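Local coordinates for hypothetical protein EF0006 (PDB 2GMQ) that is of unknown function but, as a PrgU-like protein encoded on a plasmid, probably takes part in the pheromone response of Enterococcus faecalis, at residues S82-P87 with N93-F98. Sequence-based numbering, arbitrary orientation.
Sequences SIYVKP and NVPVFF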
ATOM      1  N   SER A  82      17.872  -0.458  22.972  1.00 29.97           N
ATOM      2  CA  SER A  82      17.645  -1.158  21.676  1.00 29.48           C
ATOM      3  C   SER A  82      17.659  -2.663  21.909  1.00 30.67           C
ATOM      4  O   SER A  82      18.601  -3.202  22.517  1.00 30.24           O
ATOM      5  CB  SER A  82      18.704  -0.773  20.655  1.00 28.76           C
ATOM      6  OG  SER A  82      18.721   0.655  20.469  1.00 30.01           O
ATOM      7  N   ILE A  83      16.606  -3.343  21.434  1.00 33.09           N
ATOM      8  CA  ILE A  83      16.401  -4.799  21.684  1.00 34.06           C
ATOM      9  C   ILE A  83      15.747  -5.521  20.496  1.00 34.08           C
ATOM     10  O   ILE A  83      15.089  -4.891  19.689  1.00 32.77           O
ATOM     11  CB  ILE A  83      15.508  -5.063  22.924  1.00 34.84           C
ATOM     12  CG1 ILE A  83      14.134  -4.402  22.786  1.00 36.02           C
ATOM     13  CG2 ILE A  83      16.225  -4.657  24.221  1.00 38.32           C
ATOM     14  CD1 ILE A  83      13.104  -4.897  23.741  1.00 40.77           C
ATOM     15  N   TYR A  84      15.940  -6.838  20.405  1.00 32.12           N
ATOM     16  CA  TYR A  84      15.181  -7.684  19.473  1.00 33.07           C
ATOM     17  C   TYR A  84      13.934  -8.236  20.190  1.00 33.03           C
ATOM     18  O   TYR A  84      14.014  -8.605  21.352  1.00 32.39           O
ATOM     19  CB  TYR A  84      16.069  -8.829  18.905  1.00 33.35           C
ATOM     20  CG  TYR A  84      16.929  -8.338  17.773  1.00 31.99           C
ATOM     21  CD1 TYR A  84      18.005  -7.479  18.006  1.00 36.06           C
ATOM     22  CD2 TYR A  84      16.622  -8.671  16.447  1.00 31.00           C
ATOM     23  CE1 TYR A  84      18.766  -6.969  16.946  1.00 34.37           C
ATOM     24  CE2 TYR A  84      17.379  -8.198  15.397  1.00 30.93           C
ATOM     25  CZ  TYR A  84      18.457  -7.377  15.650  1.00 32.49           C
ATOM     26  OH  TYR A  84      19.186  -6.908  14.612  1.00 34.22           O
ATOM     27  N   VAL A  85      12.799  -8.274  19.503  1.00 33.33           N
ATOM     28  CA  VAL A  85      11.549  -8.796  20.083  1.00 35.37           C
ATOM     29  C   VAL A  85      10.975  -9.889  19.142  1.00 37.22           C
ATOM     30  O   VAL A  85      11.288  -9.917  17.948  1.00 36.70           O
ATOM     31  CB  VAL A  85      10.478  -7.706  20.297  1.00 35.96           C
ATOM     32  CG1 VAL A  85      10.985  -6.603  21.236  1.00 33.18           C
ATOM     33  CG2 VAL A  85      10.118  -7.073  18.987  1.00 36.80           C
ATOM     34  N   LYS A  86      10.130 -10.777  19.679  1.00 39.43           N
ATOM     35  CA  LYS A  86       9.474 -11.818  18.860  1.00 42.56           C
ATOM     36  C   LYS A  86       8.402 -11.225  17.890  1.00 43.99           C
ATOM     37  O   LYS A  86       7.541 -10.431  18.309  1.00 44.00           O
ATOM     38  CB  LYS A  86       8.884 -12.914  19.755  1.00 41.91           C
ATOM     39  CG  LYS A  86       8.266 -14.061  18.981  1.00 42.53           C
ATOM     40  CD  LYS A  86       8.406 -15.420  19.699  1.00 43.53           C
ATOM     41  CE  LYS A  86       7.830 -16.532  18.841  1.00 45.69           C
ATOM     42  NZ  LYS A  86       6.553 -17.092  19.408  1.00 47.60           N
ATOM     43  N   PRO A  87       8.431 -11.658  16.599  1.00 45.17           N
ATOM     44  CA  PRO A  87       7.630 -11.072  15.498  1.00 45.55           C
ATOM     45  C   PRO A  87       6.081 -11.277  15.551  1.00 46.48           C
ATOM     46  O   PRO A  87       5.519 -11.843  16.514  1.00 47.69           O
ATOM     47  CB  PRO A  87       8.222 -11.760  14.248  1.00 45.70           C
ATOM     48  CG  PRO A  87       8.632 -13.148  14.759  1.00 45.83           C
ATOM     49  CD  PRO A  87       9.242 -12.802  16.124  1.00 46.34           C
ATOM     50  N   ASN A  93      13.021 -12.649  14.802  1.00 36.03           N
ATOM     51  CA  ASN A  93      12.926 -11.502  15.748  1.00 34.52           C
ATOM     52  C   ASN A  93      13.309 -10.235  15.054  1.00 32.70           C
ATOM     53  O   ASN A  93      14.118 -10.233  14.113  1.00 31.98           O
ATOM     54  CB  ASN A  93      13.823 -11.616  16.958  1.00 34.53           C
ATOM     55  CG  ASN A  93      13.631 -12.936  17.670  1.00 36.95           C
ATOM     56  OD1 ASN A  93      12.498 -13.326  18.000  1.00 38.76           O
ATOM     57  ND2 ASN A  93      14.724 -13.653  17.861  1.00 40.75           N
ATOM     58  N   VAL A  94      12.765  -9.141  15.564  1.00 29.81           N
ATOM     59  CA  VAL A  94      12.889  -7.875  14.859  1.00 28.64           C
ATOM     60  C   VAL A  94      13.456  -6.805  15.810  1.00 27.89           C
ATOM     61  O   VAL A  94      13.195  -6.868  17.007  1.00 26.82           O
ATOM     62  CB  VAL A  94      11.515  -7.418  14.271  1.00 29.49           C
ATOM     63  CG1 VAL A  94      10.861  -8.484  13.395  1.00 29.58           C
ATOM     64  CG2 VAL A  94      10.560  -6.929  15.315  1.00 30.58           C
ATOM     65  N   PRO A  95      14.286  -5.866  15.283  1.00 27.44           N
ATOM     66  CA  PRO A  95      14.895  -4.784  16.093  1.00 26.50           C
ATOM     67  C   PRO A  95      13.853  -3.739  16.512  1.00 27.13           C
ATOM     68  O   PRO A  95      13.020  -3.376  15.677  1.00 25.61           O
ATOM     69  CB  PRO A  95      15.864  -4.085  15.126  1.00 28.58           C
ATOM     70  CG  PRO A  95      15.851  -4.786  13.882  1.00 31.60           C
ATOM     71  CD  PRO A  95      14.791  -5.891  13.897  1.00 27.09           C
ATOM     72  N   VAL A  96      14.004  -3.185  17.739  1.00 27.50           N
ATOM     73  CA  VAL A  96      13.156  -2.132  18.247  1.00 27.34           C
ATOM     74  C   VAL A  96      14.100  -1.067  18.807  1.00 27.48           C
ATOM     75  O   VAL A  96      15.099  -1.428  19.504  1.00 25.90           O
ATOM     76  CB  VAL A  96      12.308  -2.677  19.418  1.00 29.09           C
ATOM     77  CG1 VAL A  96      11.502  -1.589  20.094  1.00 28.10           C
ATOM     78  CG2 VAL A  96      11.486  -3.912  18.959  1.00 32.17           C
ATOM     79  N   PHE A  97      13.743   0.195  18.548  1.00 27.44           N
ATOM     80  CA  PHE A  97      14.566   1.318  19.102  1.00 28.18           C
ATOM     81  C   PHE A  97      13.662   2.203  19.915  1.00 29.86           C
ATOM     82  O   PHE A  97      12.509   2.440  19.504  1.00 30.38           O
ATOM     83  CB  PHE A  97      15.140   2.159  17.980  1.00 29.82           C
ATOM     84  CG  PHE A  97      16.126   1.397  17.152  1.00 27.25           C
ATOM     85  CD1 PHE A  97      17.483   1.349  17.535  1.00 28.60           C
ATOM     86  CD2 PHE A  97      15.686   0.749  15.957  1.00 30.11           C
ATOM     87  CE1 PHE A  97      18.442   0.626  16.788  1.00 28.14           C
ATOM     88  CE2 PHE A  97      16.637   0.008  15.181  1.00 32.21           C
ATOM     89  CZ  PHE A  97      17.998  -0.049  15.576  1.00 29.86           C
ATOM     90  N   PHE A  98      14.204   2.709  21.015  1.00 28.16           N
ATOM     91  CA  PHE A  98      13.416   3.608  21.865  1.00 26.90           C
ATOM     92  C   PHE A  98      13.898   4.994  21.577  1.00 26.68           C
ATOM     93  O   PHE A  98      15.102   5.265  21.630  1.00 29.45           O
ATOM     94  CB  PHE A  98      13.537   3.298  23.322  1.00 28.86           C
ATOM     95  CG  PHE A  98      12.846   1.973  23.702  1.00 30.89           C
ATOM     96  CD1 PHE A  98      11.599   1.996  24.319  1.00 30.76           C
ATOM     97  CD2 PHE A  98      13.405   0.777  23.326  1.00 30.18           C
ATOM     98  CE1 PHE A  98      10.938   0.783  24.645  1.00 33.75           C
ATOM     99  CE2 PHE A  98      12.775  -0.496  23.640  1.00 32.95           C
ATOM    100  CZ  PHE A  98      11.534  -0.487  24.288  1.00 34.36           C
TER
HETATM  101  O   HOH W   1      16.740   2.211  21.559  1.00 29.36           O
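Tyr84 and Pro95 face each other as a non-hydrogen-bonded pair of an antiparallel beta hairpin. The tyrosine ring lies with one face over the proline, whose CA stands 4.2 Å above the ring plane near its centre, and Tyr84 CE2 comes within 3.8 Å of Pro95 CD. With CG beside its own backbone N (chi1 -81°), the ring leans across the partner strand, and Asn93 O meets its edge in plane. Proline suits this position because the pairing asks for no N-H toward strand 83-85.

On the other face Val85 meets Val94 and Val96 methyl to methyl, and Ile83 lies beside Val96 more loosely. Val85 CG2 wedges against Val96 CG2 at 3.4 Å, tighter than usual for two methyls, and also touches Val94 CG2; short beta-branched side chains suit this face, since their methyls meet directly across the pair of strands. Ile83 CG1 meets the edge of the Phe98 ring, 4.2 Å from CE2.

Two pairs of backbone bonds hold the strands in register: Ile83 and Val96 exchange one pair, Val85 and Val94 the other. The bond from Val96 N to Ile83 O is short, 2.8 Å, yet bent at the hydrogen (140°). Beyond Ile83, the pairing passes to water: one molecule donates to Ser82 OG and accepts from Phe98 N, while that hydroxyl also rests 3.3 Å from Phe97 CD1. A small hydroxyl suits this place: it can lie close against the Phe97 ring and still accept the water's proton, so that the water links it to Phe98 N.

Strand 83-85 is outermost in the four-stranded sheet, and strand 94-98 lies between it and strand 34-39, bonding to Leu39 and Val37. Helix 41-50 packs on Val94 and Pro95 through Ala44. Backbone bonds thus fix the register, while apolar contacts on both faces join the edge strand to its neighbour.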